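Local coordinates for protein glucoamylase (Thermoanaerobacterium thermosaccharolyticum, PDB 1LF6) that hydrolyses terminal alpha-1,4-linked glucose residues from the non-reducing ends of glucan chains, probably releasing beta-D-glucose, at residues A294-S308 with P651-F663. Sequence-based numbering, arbitrary orientation.
Sequences ANSLYYNSMMILKAS and PLNWAHAEYVILF
Val660 is the apolar centre where helix 296-306 meets helix 653-663 in the (alpha/alpha) barrel domain of this family 15 glycoside hydrolase, so the pairing joins segments 343 residues apart in sequence. The axes run roughly antiparallel, at 139°, and approach to 9.1 Å. Valine's short, forked side chain suits this close approach: CG2 packs on Ser301 CB at 3.6 Å and both methyls touch Met302 SD, while CG1 lies at the edge of the Tyr298 ring. The flexible methionine bends at chi2 and chi3, bringing its sulfur across the valine.

Beside this centre, Leu297 lays CD2 over the middle of the Tyr659 ring, 3.6 Å from the centroid, a CH-pi contact. Tyr659 has CG anti to the backbone N (chi1 171°), which carries the ring over to the leucine; its other face carries Phe663 CB, and its hydroxyl is hydrogen-bonded to Glu625 OE1 of helix 618-627. Phe663 meets the Tyr298 ring obliquely and touches Ala294 CA with its ring edge. Toward the opposite end, Leu305 sets CD2 against Asn653 and CD1 against Ala657, whose small side chain leaves the helices close, and Ile304 CG2 rests on Pro651 CG.

The polar edge begins at His656. Ile304 CD1 sits over one imidazole face, and ND1 donates to Ser301 OG at 3.0 Å, with the oxygen only 9° out of the ring plane. Serine is apt here, being small enough for a place where the Ser301 and His656 CA atoms lie 5.3 Å apart and able to accept the imidazole N-H hydrogen bond while its own hydroxyl donates one to Leu297 O. That carbonyl is gripped twice, by Ser301 N and, from the opposite face of its plane, by Ser301 OG at 2.7 Å.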
ATOM      1  N   ALA A 294      19.746 -10.339  -8.399  1.00 28.27           N
ATOM      2  CA  ALA A 294      18.802  -9.581  -7.582  1.00 27.28           C
ATOM      3  C   ALA A 294      19.241  -8.121  -7.501  1.00 26.86           C
ATOM      4  O   ALA A 294      20.393  -7.832  -7.179  1.00 28.15           O
ATOM      5  CB  ALA A 294      18.717 -10.190  -6.185  1.00 27.08           C
ATOM      6  N   ASN A 295      18.324  -7.203  -7.797  1.00 25.21           N
ATOM      7  CA  ASN A 295      18.644  -5.779  -7.779  1.00 24.14           C
ATOM      8  C   ASN A 295      17.977  -5.023  -6.631  1.00 23.44           C
ATOM      9  O   ASN A 295      17.267  -5.609  -5.811  1.00 24.85           O
ATOM     10  CB  ASN A 295      18.269  -5.142  -9.123  1.00 24.08           C
ATOM     11  CG  ASN A 295      16.778  -5.220  -9.417  1.00 23.63           C
ATOM     12  OD1 ASN A 295      16.333  -4.884 -10.514  1.00 23.61           O
ATOM     13  ND2 ASN A 295      16.004  -5.662  -8.439  1.00 21.77           N
ATOM     14  N   SER A 296      18.203  -3.717  -6.580  1.00 22.88           N
ATOM     15  CA  SER A 296      17.647  -2.896  -5.513  1.00 23.72           C
ATOM     16  C   SER A 296      16.124  -2.885  -5.469  1.00 20.74           C
ATOM     17  O   SER A 296      15.531  -2.988  -4.393  1.00 20.82           O
ATOM     18  CB  SER A 296      18.168  -1.461  -5.625  1.00 26.05           C
ATOM     19  OG  SER A 296      17.715  -0.846  -6.817  1.00 34.00           O
ATOM     20  N   LEU A 297      15.483  -2.762  -6.624  1.00 20.60           N
ATOM     21  CA  LEU A 297      14.024  -2.729  -6.643  1.00 19.46           C
ATOM     22  C   LEU A 297      13.453  -4.047  -6.150  1.00 18.87           C
ATOM     23  O   LEU A 297      12.396  -4.071  -5.526  1.00 19.58           O
ATOM     24  CB  LEU A 297      13.503  -2.413  -8.049  1.00 16.81           C
ATOM     25  CG  LEU A 297      11.997  -2.154  -8.169  1.00 19.35           C
ATOM     26  CD1 LEU A 297      11.553  -1.123  -7.141  1.00 16.21           C
ATOM     27  CD2 LEU A 297      11.677  -1.671  -9.575  1.00 18.90           C
ATOM     28  N   TYR A 298      14.155  -5.143  -6.427  1.00 18.57           N
ATOM     29  CA  TYR A 298      13.715  -6.463  -5.985  1.00 18.38           C
ATOM     30  C   TYR A 298      13.709  -6.494  -4.461  1.00 17.94           C
ATOM     31  O   TYR A 298      12.709  -6.844  -3.839  1.00 18.10           O
ATOM     32  CB  TYR A 298      14.665  -7.539  -6.517  1.00 19.74           C
ATOM     33  CG  TYR A 298      14.550  -8.885  -5.833  1.00 19.16           C
ATOM     34  CD1 TYR A 298      13.458  -9.718  -6.063  1.00 18.47           C
ATOM     35  CD2 TYR A 298      15.561  -9.344  -4.984  1.00 19.68           C
ATOM     36  CE1 TYR A 298      13.377 -10.986  -5.471  1.00 20.89           C
ATOM     37  CE2 TYR A 298      15.490 -10.607  -4.387  1.00 18.92           C
ATOM     38  CZ  TYR A 298      14.401 -11.425  -4.638  1.00 19.60           C
ATOM     39  OH  TYR A 298      14.358 -12.691  -4.094  1.00 19.69           O
ATOM     40  N   TYR A 299      14.833  -6.132  -3.857  1.00 18.90           N
ATOM     41  CA  TYR A 299      14.920  -6.121  -2.404  1.00 17.78           C
ATOM     42  C   TYR A 299      13.965  -5.079  -1.814  1.00 17.01           C
ATOM     43  O   TYR A 299      13.285  -5.340  -0.817  1.00 17.28           O
ATOM     44  CB  TYR A 299      16.367  -5.850  -1.973  1.00 18.97           C
ATOM     45  CG  TYR A 299      17.284  -7.041  -2.172  1.00 18.66           C
ATOM     46  CD1 TYR A 299      17.116  -8.204  -1.422  1.00 22.36           C
ATOM     47  CD2 TYR A 299      18.309  -7.012  -3.118  1.00 20.24           C
ATOM     48  CE1 TYR A 299      17.951  -9.320  -1.609  1.00 22.87           C
ATOM     49  CE2 TYR A 299      19.149  -8.122  -3.316  1.00 23.11           C
ATOM     50  CZ  TYR A 299      18.961  -9.270  -2.556  1.00 22.96           C
ATOM     51  OH  TYR A 299      19.783 -10.361  -2.754  1.00 24.21           O
ATOM     52  N   ASN A 300      13.903  -3.905  -2.431  1.00 15.88           N
ATOM     53  CA  ASN A 300      13.011  -2.858  -1.938  1.00 16.40           C
ATOM     54  C   ASN A 300      11.580  -3.387  -1.917  1.00 16.49           C
ATOM     55  O   ASN A 300      10.874  -3.253  -0.914  1.00 16.71           O
ATOM     56  CB  ASN A 300      13.092  -1.603  -2.827  1.00 14.54           C
ATOM     57  CG  ASN A 300      12.376  -0.401  -2.215  1.00 16.75           C
ATOM     58  OD1 ASN A 300      11.514   0.212  -2.846  1.00 19.67           O
ATOM     59  ND2 ASN A 300      12.736  -0.059  -0.986  1.00 13.86           N
ATOM     60  N   SER A 301      11.158  -3.999  -3.023  1.00 15.65           N
ATOM     61  CA  SER A 301       9.806  -4.543  -3.119  1.00 16.34           C
ATOM     62  C   SER A 301       9.539  -5.595  -2.044  1.00 16.86           C
ATOM     63  O   SER A 301       8.497  -5.567  -1.394  1.00 16.20           O
ATOM     64  CB  SER A 301       9.576  -5.166  -4.504  1.00 14.91           C
ATOM     65  OG  SER A 301       9.719  -4.194  -5.528  1.00 14.08           O
ATOM     66  N   MET A 302      10.484  -6.514  -1.850  1.00 15.32           N
ATOM     67  CA  MET A 302      10.293  -7.564  -0.859  1.00 15.90           C
ATOM     68  C   MET A 302      10.205  -7.054   0.581  1.00 16.06           C
ATOM     69  O   MET A 302       9.470  -7.614   1.393  1.00 17.22           O
ATOM     70  CB  MET A 302      11.391  -8.627  -0.984  1.00 16.46           C
ATOM     71  CG  MET A 302      11.308  -9.460  -2.268  1.00 16.16           C
ATOM     72  SD  MET A 302       9.652 -10.096  -2.606  1.00 18.68           S
ATOM     73  CE  MET A 302       9.304 -11.019  -1.096  1.00 15.87           C
ATOM     74  N   MET A 303      10.942  -5.996   0.904  1.00 16.53           N
ATOM     75  CA  MET A 303      10.896  -5.445   2.254  1.00 16.98           C
ATOM     76  C   MET A 303       9.551  -4.753   2.458  1.00 16.11           C
ATOM     77  O   MET A 303       8.918  -4.887   3.513  1.00 15.04           O
ATOM     78  CB  MET A 303      12.030  -4.439   2.470  1.00 17.12           C
ATOM     79  CG  MET A 303      13.418  -5.040   2.293  1.00 21.91           C
ATOM     80  SD  MET A 303      14.766  -3.942   2.777  1.00 23.28           S
ATOM     81  CE  MET A 303      15.269  -4.709   4.209  1.00 27.65           C
ATOM     82  N   ILE A 304       9.121  -4.011   1.442  1.00 15.49           N
ATOM     83  CA  ILE A 304       7.846  -3.312   1.506  1.00 16.66           C
ATOM     84  C   ILE A 304       6.731  -4.321   1.765  1.00 16.66           C
ATOM     85  O   ILE A 304       5.866  -4.089   2.609  1.00 17.70           O
ATOM     86  CB  ILE A 304       7.558  -2.533   0.194  1.00 17.71           C
ATOM     87  CG1 ILE A 304       8.492  -1.330   0.094  1.00 17.11           C
ATOM     88  CG2 ILE A 304       6.094  -2.086   0.150  1.00 14.03           C
ATOM     89  CD1 ILE A 304       8.330  -0.539  -1.186  1.00 19.39           C
ATOM     90  N   LEU A 305       6.757  -5.448   1.057  1.00 18.33           N
ATOM     91  CA  LEU A 305       5.735  -6.474   1.249  1.00 18.86           C
ATOM     92  C   LEU A 305       5.849  -7.019   2.666  1.00 19.00           C
ATOM     93  O   LEU A 305       4.863  -7.128   3.392  1.00 18.74           O
ATOM     94  CB  LEU A 305       5.913  -7.613   0.235  1.00 18.01           C
ATOM     95  CG  LEU A 305       5.737  -7.230  -1.239  1.00 21.03           C
ATOM     96  CD1 LEU A 305       5.884  -8.469  -2.108  1.00 18.54           C
ATOM     97  CD2 LEU A 305       4.363  -6.580  -1.455  1.00 18.33           C
ATOM     98  N   LYS A 306       7.075  -7.350   3.054  1.00 20.52           N
ATOM     99  CA  LYS A 306       7.344  -7.879   4.381  1.00 20.25           C
ATOM    100  C   LYS A 306       6.818  -6.921   5.448  1.00 19.02           C
ATOM    101  O   LYS A 306       6.279  -7.343   6.465  1.00 17.98           O
ATOM    102  CB  LYS A 306       8.851  -8.072   4.553  1.00 21.31           C
ATOM    103  CG  LYS A 306       9.237  -9.435   5.067  1.00 24.64           C
ATOM    104  CD  LYS A 306       8.750  -9.643   6.470  1.00 24.14           C
ATOM    105  CE  LYS A 306       9.010 -11.064   6.948  1.00 19.22           C
ATOM    106  NZ  LYS A 306       8.555 -11.177   8.350  1.00 17.98           N
ATOM    107  N   ALA A 307       6.981  -5.626   5.199  1.00 19.28           N
ATOM    108  CA  ALA A 307       6.541  -4.593   6.131  1.00 19.59           C
ATOM    109  C   ALA A 307       5.044  -4.286   6.054  1.00 21.43           C
ATOM    110  O   ALA A 307       4.555  -3.415   6.780  1.00 22.37           O
ATOM    111  CB  ALA A 307       7.339  -3.315   5.887  1.00 18.01           C
ATOM    112  N   SER A 308       4.313  -4.999   5.199  1.00 20.18           N
ATOM    113  CA  SER A 308       2.874  -4.750   5.043  1.00 20.06           C
ATOM    114  C   SER A 308       1.981  -5.734   5.794  1.00 18.64           C
ATOM    115  O   SER A 308       0.765  -5.773   5.586  1.00 15.27           O
ATOM    116  CB  SER A 308       2.502  -4.749   3.557  1.00 19.99           C
ATOM    117  OG  SER A 308       3.144  -3.681   2.884  1.00 25.60           O
ATOM    118  N   PRO A 651       2.763   2.701  -1.579  1.00 15.31           N
ATOM    119  CA  PRO A 651       3.075   1.651  -2.560  1.00 15.31           C
ATOM    120  C   PRO A 651       1.906   0.694  -2.784  1.00 15.31           C
ATOM    121  O   PRO A 651       1.211   0.336  -1.831  1.00 23.12           O
ATOM    122  CB  PRO A 651       4.283   0.943  -1.929  1.00 15.31           C
ATOM    123  CG  PRO A 651       4.066   1.136  -0.452  1.00 15.31           C
ATOM    124  CD  PRO A 651       3.604   2.579  -0.378  1.00 15.31           C
ATOM    125  N   LEU A 652       1.671   0.294  -4.036  1.00 20.10           N
ATOM    126  CA  LEU A 652       0.606  -0.673  -4.317  1.00 18.61           C
ATOM    127  C   LEU A 652       1.311  -2.016  -4.195  1.00 17.01           C
ATOM    128  O   LEU A 652       2.074  -2.414  -5.078  1.00 18.58           O
ATOM    129  CB  LEU A 652       0.028  -0.504  -5.732  1.00 18.24           C
ATOM    130  CG  LEU A 652      -1.151  -1.431  -6.060  1.00 20.61           C
ATOM    131  CD1 LEU A 652      -2.337  -1.089  -5.164  1.00 21.50           C
ATOM    132  CD2 LEU A 652      -1.557  -1.295  -7.513  1.00 21.50           C
ATOM    133  N   ASN A 653       1.065  -2.702  -3.086  1.00 16.23           N
ATOM    134  CA  ASN A 653       1.714  -3.976  -2.812  1.00 15.33           C
ATOM    135  C   ASN A 653       1.602  -5.016  -3.917  1.00 15.29           C
ATOM    136  O   ASN A 653       2.563  -5.731  -4.197  1.00 15.96           O
ATOM    137  CB  ASN A 653       1.208  -4.530  -1.478  1.00 16.39           C
ATOM    138  CG  ASN A 653       1.616  -3.652  -0.301  1.00 18.47           C
ATOM    139  OD1 ASN A 653       2.613  -2.924  -0.376  1.00 18.63           O
ATOM    140  ND2 ASN A 653       0.865  -3.721   0.789  1.00 17.09           N
ATOM    141  N   TRP A 654       0.440  -5.093  -4.550  1.00 14.20           N
ATOM    142  CA  TRP A 654       0.228  -6.032  -5.640  1.00 14.39           C
ATOM    143  C   TRP A 654       1.179  -5.720  -6.807  1.00 15.61           C
ATOM    144  O   TRP A 654       1.714  -6.637  -7.452  1.00 16.32           O
ATOM    145  CB  TRP A 654      -1.240  -5.954  -6.075  1.00 13.36           C
ATOM    146  CG  TRP A 654      -1.655  -6.882  -7.174  1.00 12.77           C
ATOM    147  CD1 TRP A 654      -0.895  -7.834  -7.796  1.00 12.54           C
ATOM    148  CD2 TRP A 654      -2.933  -6.908  -7.814  1.00 12.75           C
ATOM    149  NE1 TRP A 654      -1.624  -8.449  -8.790  1.00 13.25           N
ATOM    150  CE2 TRP A 654      -2.879  -7.898  -8.821  1.00 12.88           C
ATOM    151  CE3 TRP A 654      -4.124  -6.188  -7.634  1.00 11.27           C
ATOM    152  CZ2 TRP A 654      -3.970  -8.183  -9.646  1.00 14.02           C
ATOM    153  CZ3 TRP A 654      -5.204  -6.469  -8.453  1.00 11.21           C
ATOM    154  CH2 TRP A 654      -5.121  -7.460  -9.447  1.00 12.38           C
ATOM    155  N   ALA A 655       1.406  -4.435  -7.070  1.00 13.55           N
ATOM    156  CA  ALA A 655       2.296  -4.039  -8.157  1.00 14.35           C
ATOM    157  C   ALA A 655       3.752  -4.414  -7.848  1.00 15.18           C
ATOM    158  O   ALA A 655       4.504  -4.816  -8.734  1.00 14.62           O
ATOM    159  CB  ALA A 655       2.182  -2.543  -8.407  1.00 14.34           C
ATOM    160  N   HIS A 656       4.153  -4.268  -6.592  1.00 14.42           N
ATOM    161  CA  HIS A 656       5.509  -4.630  -6.202  1.00 15.61           C
ATOM    162  C   HIS A 656       5.674  -6.139  -6.285  1.00 15.41           C
ATOM    163  O   HIS A 656       6.737  -6.637  -6.658  1.00 15.81           O
ATOM    164  CB  HIS A 656       5.808  -4.118  -4.792  1.00 14.57           C
ATOM    165  CG  HIS A 656       6.229  -2.681  -4.763  1.00 16.96           C
ATOM    166  ND1 HIS A 656       7.485  -2.270  -5.161  1.00 17.67           N
ATOM    167  CD2 HIS A 656       5.540  -1.553  -4.472  1.00 16.46           C
ATOM    168  CE1 HIS A 656       7.547  -0.950  -5.122  1.00 16.34           C
ATOM    169  NE2 HIS A 656       6.381  -0.490  -4.708  1.00 16.38           N
ATOM    170  N   ALA A 657       4.610  -6.863  -5.950  1.00 15.38           N
ATOM    171  CA  ALA A 657       4.630  -8.315  -6.009  1.00 15.60           C
ATOM    172  C   ALA A 657       4.750  -8.720  -7.475  1.00 16.28           C
ATOM    173  O   ALA A 657       5.494  -9.642  -7.822  1.00 17.97           O
ATOM    174  CB  ALA A 657       3.348  -8.885  -5.397  1.00 14.12           C
ATOM    175  N   GLU A 658       4.024  -8.014  -8.337  1.00 16.77           N
ATOM    176  CA  GLU A 658       4.066  -8.303  -9.763  1.00 15.33           C
ATOM    177  C   GLU A 658       5.474  -8.035 -10.293  1.00 15.60           C
ATOM    178  O   GLU A 658       5.982  -8.804 -11.101  1.00 14.49           O
ATOM    179  CB  GLU A 658       3.055  -7.437 -10.519  1.00 16.01           C
ATOM    180  CG  GLU A 658       2.900  -7.796 -11.999  1.00 16.37           C
ATOM    181  CD  GLU A 658       2.238  -9.149 -12.221  1.00 14.89           C
ATOM    182  OE1 GLU A 658       1.776  -9.762 -11.236  1.00 13.67           O
ATOM    183  OE2 GLU A 658       2.175  -9.595 -13.387  1.00 15.79           O
ATOM    184  N   TYR A 659       6.106  -6.948  -9.844  1.00 15.88           N
ATOM    185  CA  TYR A 659       7.460  -6.645 -10.306  1.00 15.76           C
ATOM    186  C   TYR A 659       8.426  -7.756  -9.907  1.00 14.49           C
ATOM    187  O   TYR A 659       9.245  -8.194 -10.712  1.00 16.88           O
ATOM    188  CB  TYR A 659       7.980  -5.310  -9.749  1.00 15.74           C
ATOM    189  CG  TYR A 659       9.453  -5.112 -10.058  1.00 15.62           C
ATOM    190  CD1 TYR A 659      10.437  -5.524  -9.155  1.00 14.00           C
ATOM    191  CD2 TYR A 659       9.866  -4.623 -11.297  1.00 14.95           C
ATOM    192  CE1 TYR A 659      11.791  -5.463  -9.483  1.00 17.33           C
ATOM    193  CE2 TYR A 659      11.220  -4.560 -11.634  1.00 16.58           C
ATOM    194  CZ  TYR A 659      12.174  -4.985 -10.723  1.00 17.29           C
ATOM    195  OH  TYR A 659      13.507  -4.948 -11.056  1.00 20.34           O
ATOM    196  N   VAL A 660       8.334  -8.200  -8.660  1.00 15.72           N
ATOM    197  CA  VAL A 660       9.200  -9.269  -8.171  1.00 15.17           C
ATOM    198  C   VAL A 660       9.044 -10.524  -9.029  1.00 15.40           C
ATOM    199  O   VAL A 660      10.031 -11.092  -9.496  1.00 14.15           O
ATOM    200  CB  VAL A 660       8.871  -9.610  -6.699  1.00 15.40           C
ATOM    201  CG1 VAL A 660       9.611 -10.872  -6.261  1.00 16.86           C
ATOM    202  CG2 VAL A 660       9.264  -8.451  -5.816  1.00 14.89           C
ATOM    203  N   ILE A 661       7.800 -10.944  -9.245  1.00 15.88           N
ATOM    204  CA  ILE A 661       7.528 -12.138 -10.038  1.00 15.78           C
ATOM    205  C   ILE A 661       7.981 -11.989 -11.490  1.00 15.52           C
ATOM    206  O   ILE A 661       8.488 -12.942 -12.088  1.00 16.44           O
ATOM    207  CB  ILE A 661       6.017 -12.491  -9.974  1.00 17.55           C
ATOM    208  CG1 ILE A 661       5.666 -12.943  -8.552  1.00 19.04           C
ATOM    209  CG2 ILE A 661       5.679 -13.589 -10.970  1.00 18.27           C
ATOM    210  CD1 ILE A 661       4.181 -12.989  -8.255  1.00 20.35           C
ATOM    211  N   LEU A 662       7.814 -10.795 -12.055  1.00 13.03           N
ATOM    212  CA  LEU A 662       8.220 -10.537 -13.440  1.00 13.03           C
ATOM    213  C   LEU A 662       9.740 -10.548 -13.555  1.00 13.57           C
ATOM    214  O   LEU A 662      10.307 -11.170 -14.452  1.00 15.54           O
ATOM    215  CB  LEU A 662       7.692  -9.177 -13.901  1.00 12.40           C
ATOM    216  CG  LEU A 662       8.204  -8.698 -15.259  1.00 12.21           C
ATOM    217  CD1 LEU A 662       7.804  -9.706 -16.325  1.00 11.76           C
ATOM    218  CD2 LEU A 662       7.647  -7.315 -15.571  1.00 11.14           C
ATOM    219  N   PHE A 663      10.385  -9.834 -12.640  1.00 15.73           N
ATOM    220  CA  PHE A 663      11.836  -9.745 -12.584  1.00 16.27           C
ATOM    221  C   PHE A 663      12.444 -11.149 -12.560  1.00 16.24           C
ATOM    222  O   PHE A 663      13.336 -11.463 -13.346  1.00 18.29           O
ATOM    223  CB  PHE A 663      12.244  -8.973 -11.321  1.00 16.16           C
ATOM    224  CG  PHE A 663      13.726  -8.946 -11.071  1.00 18.02           C
ATOM    225  CD1 PHE A 663      14.565  -8.185 -11.870  1.00 19.28           C
ATOM    226  CD2 PHE A 663      14.283  -9.702 -10.042  1.00 19.06           C
ATOM    227  CE1 PHE A 663      15.945  -8.174 -11.653  1.00 21.78           C
ATOM    228  CE2 PHE A 663      15.656  -9.701  -9.813  1.00 19.23           C
ATOM    229  CZ  PHE A 663      16.489  -8.936 -10.619  1.00 21.14           C
TER